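Local coordinates for protein KLLA0B12012p (Kluyveromyces lactis, PDB 6Y3P) that probably binds ATP through its C-terminal ATP-grasp domain of the tubulin-tyrosine ligase family and interacts directly with the mRNA decapping enzyme Dcp2, at residues A[113-125]-A[160-172]. Sequence-based numbering, arbitrary orientation.
Sequences DVDYAEFLDDALD and IEQLQAIFDSFEE
A117 and L120 pack against F167 and Q164 in a largely apolar contact, edged by two hydrogen bonds, between the loop and short helix that follow edge strand 109-113 and helix 160-171. The two backbones come closest at A117 and F167, whose CA atoms are 5.0 Å apart. The axes of helices 120-125 and 160-171 remain 11.4 Å apart at an angle of 126°; contact is made by the 3-10 residue A117 and by L120 and L124 of the short helix, not by close-packed axes. The F167 ring is met obliquely by two aliphatic groups: V114 CB lies 3.6 Å from F167 CE1, and L120 CD1 approaches F167 CD2 so closely that the exact spacing is doubtful. With CG swung anti to the backbone N, L120 sends CD1 over to F167 and to L163 CG, 4.0 Å from the latter. Farther along, L124 CD1 passes I160 CG2 at 3.8 Å.

The polar grip centres on A117 O. It receives L120 N and Q164 NE2 from opposite faces of its carbonyl plane; the hydrogen bond from Q164 NE2 to A117 O is 3.2 Å long and nearly straight at 169°, and A117 O lies in the plane of the Q164 amide. The bend of Q164 at chi2 turns its amide back toward this carbonyl. NE2 also donates to D168 OD1 (2.8 Å, bent to 138°) from above the carboxylate plane; two bonds from one nitrogen should hold the amide's rotation. Q164 OE1 rests against L120 CB. On the outer side, A117 N gives E171 OE2 a weak, 3.4 Å bond.

Within the ATP-grasp domain, both segments lie against one antiparallel sheet: F167 stands edge-to-face with F195 of strand 194-200 and, with L163, touches L143 of strand 140-145, L124 rests on I112 of strand 109-113, and helix 128-136 adjoins the far end through L130 beside L124 and L134 beside I160.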
loop_
_atom_site.group_PDB
_atom_site.type_symbol
_atom_site.label_atom_id
_atom_site.label_comp_id
_atom_site.label_asym_id
_atom_site.label_seq_id
_atom_site.Cartn_x
_atom_site.Cartn_y
_atom_site.Cartn_z
ATOM N N ASP A 113 -10.680 16.266 -15.527
ATOM C CA ASP A 113 -10.062 17.181 -16.481
ATOM C C ASP A 113 -11.005 18.354 -16.633
ATOM O O ASP A 113 -12.129 18.190 -17.117
ATOM C CB ASP A 113 -9.797 16.500 -17.841
ATOM C CG ASP A 113 -8.782 15.360 -17.841
ATOM O OD1 ASP A 113 -7.854 15.378 -16.990
ATOM O OD2 ASP A 113 -8.889 14.473 -18.721
ATOM N N VAL A 114 -10.592 19.512 -16.125
ATOM C CA VAL A 114 -11.397 20.728 -16.188
ATOM C C VAL A 114 -10.589 21.772 -16.939
ATOM O O VAL A 114 -9.473 22.095 -16.535
ATOM C CB VAL A 114 -11.877 21.252 -14.796
ATOM C CG1 VAL A 114 -12.830 22.442 -14.947
ATOM C CG2 VAL A 114 -12.536 20.146 -13.968
ATOM N N ASP A 115 -11.157 22.278 -18.032
ATOM C CA ASP A 115 -10.560 23.293 -18.898
ATOM C C ASP A 115 -10.794 24.670 -18.283
ATOM O O ASP A 115 -9.843 25.413 -18.048
ATOM C CB ASP A 115 -11.165 23.208 -20.320
ATOM C CG ASP A 115 -11.046 21.852 -21.003
ATOM O OD1 ASP A 115 -11.532 20.840 -20.419
ATOM O OD2 ASP A 115 -10.520 21.803 -22.136
ATOM N N TYR A 116 -12.076 24.998 -18.015
ATOM C CA TYR A 116 -12.547 26.261 -17.448
ATOM C C TYR A 116 -13.664 25.951 -16.472
ATOM O O TYR A 116 -14.373 24.955 -16.631
ATOM C CB TYR A 116 -13.061 27.197 -18.554
ATOM C CG TYR A 116 -12.089 27.383 -19.699
ATOM C CD1 TYR A 116 -12.006 26.448 -20.727
ATOM C CD2 TYR A 116 -11.248 28.491 -19.756
ATOM C CE1 TYR A 116 -11.091 26.592 -21.765
ATOM C CE2 TYR A 116 -10.342 28.656 -20.804
ATOM C CZ TYR A 116 -10.270 27.700 -21.802
ATOM O OH TYR A 116 -9.421 27.851 -22.851
ATOM N N ALA A 117 -13.816 26.811 -15.456
ATOM C CA ALA A 117 -14.805 26.689 -14.368
ATOM C C ALA A 117 -16.247 26.515 -14.859
ATOM O O ALA A 117 -16.992 25.724 -14.276
ATOM C CB ALA A 117 -14.700 27.887 -13.426
ATOM N N GLU A 118 -16.616 27.211 -15.951
ATOM C CA GLU A 118 -17.958 27.163 -16.553
ATOM C C GLU A 118 -18.354 25.771 -17.118
ATOM O O GLU A 118 -19.539 25.519 -17.368
ATOM C CB GLU A 118 -18.140 28.266 -17.619
ATOM C CG GLU A 118 -16.898 28.650 -18.427
ATOM C CD GLU A 118 -16.183 29.913 -17.971
ATOM O OE1 GLU A 118 -16.824 30.994 -17.942
ATOM O OE2 GLU A 118 -14.969 29.824 -17.666
ATOM N N PHE A 119 -17.370 24.857 -17.268
ATOM C CA PHE A 119 -17.618 23.519 -17.787
ATOM C C PHE A 119 -17.336 22.416 -16.783
ATOM O O PHE A 119 -17.190 21.256 -17.178
ATOM C CB PHE A 119 -16.862 23.306 -19.103
ATOM C CG PHE A 119 -17.447 24.083 -20.247
ATOM C CD1 PHE A 119 -18.595 23.645 -20.887
ATOM C CD2 PHE A 119 -16.845 25.255 -20.689
ATOM C CE1 PHE A 119 -19.125 24.358 -21.961
ATOM C CE2 PHE A 119 -17.395 25.980 -21.743
ATOM C CZ PHE A 119 -18.539 25.536 -22.366
ATOM N N LEU A 120 -17.333 22.775 -15.471
ATOM C CA LEU A 120 -17.146 21.870 -14.330
ATOM C C LEU A 120 -18.245 20.808 -14.325
ATOM O O LEU A 120 -17.952 19.639 -14.085
ATOM C CB LEU A 120 -17.129 22.655 -12.994
ATOM C CG LEU A 120 -16.818 21.884 -11.680
ATOM C CD1 LEU A 120 -16.042 22.749 -10.738
ATOM C CD2 LEU A 120 -18.082 21.578 -10.901
ATOM N N ASP A 121 -19.491 21.206 -14.627
ATOM C CA ASP A 121 -20.616 20.275 -14.695
ATOM C C ASP A 121 -20.453 19.208 -15.779
ATOM O O ASP A 121 -20.895 18.085 -15.563
ATOM C CB ASP A 121 -21.963 21.003 -14.829
ATOM C CG ASP A 121 -22.465 21.655 -13.547
ATOM O OD1 ASP A 121 -22.151 21.129 -12.433
ATOM O OD2 ASP A 121 -23.197 22.664 -13.648
ATOM N N ASP A 122 -19.797 19.531 -16.905
ATOM C CA ASP A 122 -19.558 18.567 -17.983
ATOM C C ASP A 122 -18.458 17.591 -17.603
ATOM O O ASP A 122 -18.512 16.426 -17.992
ATOM C CB ASP A 122 -19.162 19.282 -19.279
ATOM C CG ASP A 122 -20.212 20.191 -19.889
ATOM O OD1 ASP A 122 -21.263 20.423 -19.233
ATOM O OD2 ASP A 122 -19.982 20.681 -21.020
ATOM N N ALA A 123 -17.455 18.072 -16.849
ATOM C CA ALA A 123 -16.344 17.255 -16.373
ATOM C C ALA A 123 -16.837 16.230 -15.338
ATOM O O ALA A 123 -16.332 15.106 -15.313
ATOM C CB ALA A 123 -15.263 18.137 -15.787
ATOM N N LEU A 124 -17.861 16.603 -14.533
ATOM C CA LEU A 124 -18.480 15.730 -13.534
ATOM C C LEU A 124 -19.316 14.620 -14.186
ATOM O O LEU A 124 -19.512 13.558 -13.590
ATOM C CB LEU A 124 -19.290 16.527 -12.488
ATOM C CG LEU A 124 -18.498 17.518 -11.583
ATOM C CD1 LEU A 124 -19.416 18.209 -10.601
ATOM C CD2 LEU A 124 -17.397 16.837 -10.813
ATOM N N ASP A 125 -19.760 14.846 -15.428
ATOM C CA ASP A 125 -20.499 13.847 -16.200
ATOM C C ASP A 125 -19.526 12.850 -16.826
ATOM O O ASP A 125 -19.751 11.657 -16.710
ATOM C CB ASP A 125 -21.421 14.520 -17.221
ATOM C CG ASP A 125 -22.404 15.485 -16.573
ATOM O OD1 ASP A 125 -22.760 15.271 -15.390
ATOM O OD2 ASP A 125 -22.779 16.478 -17.227
ATOM N N ILE A 160 -20.673 19.976 -4.645
ATOM C CA ILE A 160 -20.498 20.416 -6.026
ATOM C C ILE A 160 -20.377 21.943 -6.088
ATOM O O ILE A 160 -19.470 22.419 -6.754
ATOM C CB ILE A 160 -21.592 19.821 -6.961
ATOM C CG1 ILE A 160 -21.418 18.280 -7.046
ATOM C CG2 ILE A 160 -21.554 20.474 -8.350
ATOM C CD1 ILE A 160 -22.475 17.409 -7.811
ATOM N N GLU A 161 -21.228 22.701 -5.345
ATOM C CA GLU A 161 -21.166 24.184 -5.298
ATOM C C GLU A 161 -19.836 24.688 -4.715
ATOM O O GLU A 161 -19.229 25.619 -5.272
ATOM C CB GLU A 161 -22.377 24.832 -4.587
ATOM C CG GLU A 161 -22.973 24.030 -3.440
ATOM C CD GLU A 161 -24.143 23.118 -3.781
ATOM O OE1 GLU A 161 -23.908 22.003 -4.309
ATOM O OE2 GLU A 161 -25.295 23.504 -3.471
ATOM N N GLN A 162 -19.351 24.017 -3.643
ATOM C CA GLN A 162 -18.071 24.347 -3.029
ATOM C C GLN A 162 -16.929 24.132 -4.057
ATOM O O GLN A 162 -16.115 25.030 -4.270
ATOM C CB GLN A 162 -17.868 23.537 -1.747
ATOM C CG GLN A 162 -18.585 24.132 -0.553
ATOM C CD GLN A 162 -18.851 23.136 0.555
ATOM O OE1 GLN A 162 -18.486 21.950 0.499
ATOM N NE2 GLN A 162 -19.531 23.596 1.591
ATOM N N LEU A 163 -16.952 22.995 -4.766
ATOM C CA LEU A 163 -16.003 22.696 -5.843
ATOM C C LEU A 163 -16.108 23.729 -6.966
ATOM O O LEU A 163 -15.084 24.183 -7.472
ATOM C CB LEU A 163 -16.237 21.284 -6.383
ATOM C CG LEU A 163 -15.198 20.729 -7.350
ATOM C CD1 LEU A 163 -13.771 20.734 -6.742
ATOM C CD2 LEU A 163 -15.587 19.340 -7.792
ATOM N N GLN A 164 -17.340 24.129 -7.309
ATOM C CA GLN A 164 -17.644 25.139 -8.325
ATOM C C GLN A 164 -17.046 26.507 -7.951
ATOM O O GLN A 164 -16.508 27.186 -8.815
ATOM C CB GLN A 164 -19.173 25.220 -8.564
ATOM C CG GLN A 164 -19.620 26.250 -9.643
ATOM C CD GLN A 164 -19.090 25.923 -11.022
ATOM O OE1 GLN A 164 -19.507 24.966 -11.673
ATOM N NE2 GLN A 164 -18.142 26.703 -11.487
ATOM N N ALA A 165 -17.145 26.896 -6.661
ATOM C CA ALA A 165 -16.617 28.149 -6.115
ATOM C C ALA A 165 -15.083 28.126 -6.124
ATOM O O ALA A 165 -14.463 29.153 -6.394
ATOM C CB ALA A 165 -17.136 28.355 -4.697
ATOM N N ILE A 166 -14.473 26.952 -5.864
ATOM C CA ILE A 166 -13.021 26.791 -5.896
ATOM C C ILE A 166 -12.527 27.088 -7.327
ATOM O O ILE A 166 -11.647 27.941 -7.504
ATOM C CB ILE A 166 -12.581 25.389 -5.405
ATOM C CG1 ILE A 166 -12.862 25.196 -3.890
ATOM C CG2 ILE A 166 -11.089 25.131 -5.723
ATOM C CD1 ILE A 166 -12.703 23.753 -3.412
ATOM N N PHE A 167 -13.143 26.416 -8.343
ATOM C CA PHE A 167 -12.805 26.583 -9.764
ATOM C C PHE A 167 -13.013 27.997 -10.273
ATOM O O PHE A 167 -12.190 28.471 -11.048
ATOM C CB PHE A 167 -13.537 25.558 -10.654
ATOM C CG PHE A 167 -12.746 24.280 -10.807
ATOM C CD1 PHE A 167 -11.738 24.179 -11.749
ATOM C CD2 PHE A 167 -12.947 23.212 -9.940
ATOM C CE1 PHE A 167 -10.964 23.024 -11.840
ATOM C CE2 PHE A 167 -12.202 22.038 -10.062
ATOM C CZ PHE A 167 -11.199 21.957 -10.988
ATOM N N ASP A 168 -14.101 28.663 -9.846
ATOM C CA ASP A 168 -14.425 30.045 -10.195
ATOM C C ASP A 168 -13.330 30.991 -9.683
ATOM O O ASP A 168 -12.925 31.909 -10.396
ATOM C CB ASP A 168 -15.772 30.446 -9.553
ATOM C CG ASP A 168 -17.035 29.931 -10.223
ATOM O OD1 ASP A 168 -16.924 29.235 -11.249
ATOM O OD2 ASP A 168 -18.131 30.210 -9.707
ATOM N N SER A 169 -12.857 30.754 -8.435
ATOM C CA SER A 169 -11.811 31.550 -7.796
ATOM C C SER A 169 -10.428 31.356 -8.438
ATOM O O SER A 169 -9.563 32.214 -8.252
ATOM C CB SER A 169 -11.774 31.304 -6.288
ATOM O OG SER A 169 -11.110 30.103 -5.936
ATOM N N PHE A 170 -10.221 30.251 -9.194
ATOM C CA PHE A 170 -8.962 29.977 -9.898
ATOM C C PHE A 170 -8.858 30.880 -11.128
ATOM O O PHE A 170 -7.764 31.353 -11.442
ATOM C CB PHE A 170 -8.853 28.493 -10.321
ATOM C CG PHE A 170 -8.587 27.454 -9.243
ATOM C CD1 PHE A 170 -7.954 27.804 -8.047
ATOM C CD2 PHE A 170 -8.934 26.122 -9.439
ATOM C CE1 PHE A 170 -7.711 26.843 -7.056
ATOM C CE2 PHE A 170 -8.684 25.160 -8.452
ATOM C CZ PHE A 170 -8.056 25.524 -7.276
ATOM N N GLU A 171 -10.017 31.140 -11.790
ATOM C CA GLU A 171 -10.185 31.986 -12.979
ATOM C C GLU A 171 -9.935 33.468 -12.690
ATOM O O GLU A 171 -9.569 34.212 -13.603
ATOM C CB GLU A 171 -11.614 31.839 -13.560
ATOM C CG GLU A 171 -11.993 30.449 -14.061
ATOM C CD GLU A 171 -11.191 29.888 -15.219
ATOM O OE1 GLU A 171 -10.778 30.675 -16.101
ATOM O OE2 GLU A 171 -10.983 28.653 -15.248
ATOM N N GLU A 172 -10.194 33.908 -11.443
ATOM C CA GLU A 172 -10.045 35.306 -11.042
ATOM C C GLU A 172 -9.164 35.428 -9.814
ATOM O O GLU A 172 -7.972 35.151 -9.899
ATOM C CB GLU A 172 -11.422 35.941 -10.798
ATOM C CG GLU A 172 -12.209 36.193 -12.077
ATOM C CD GLU A 172 -13.723 36.230 -11.965
ATOM O OE1 GLU A 172 -14.252 36.131 -10.834
ATOM O OE2 GLU A 172 -14.384 36.353 -13.022
#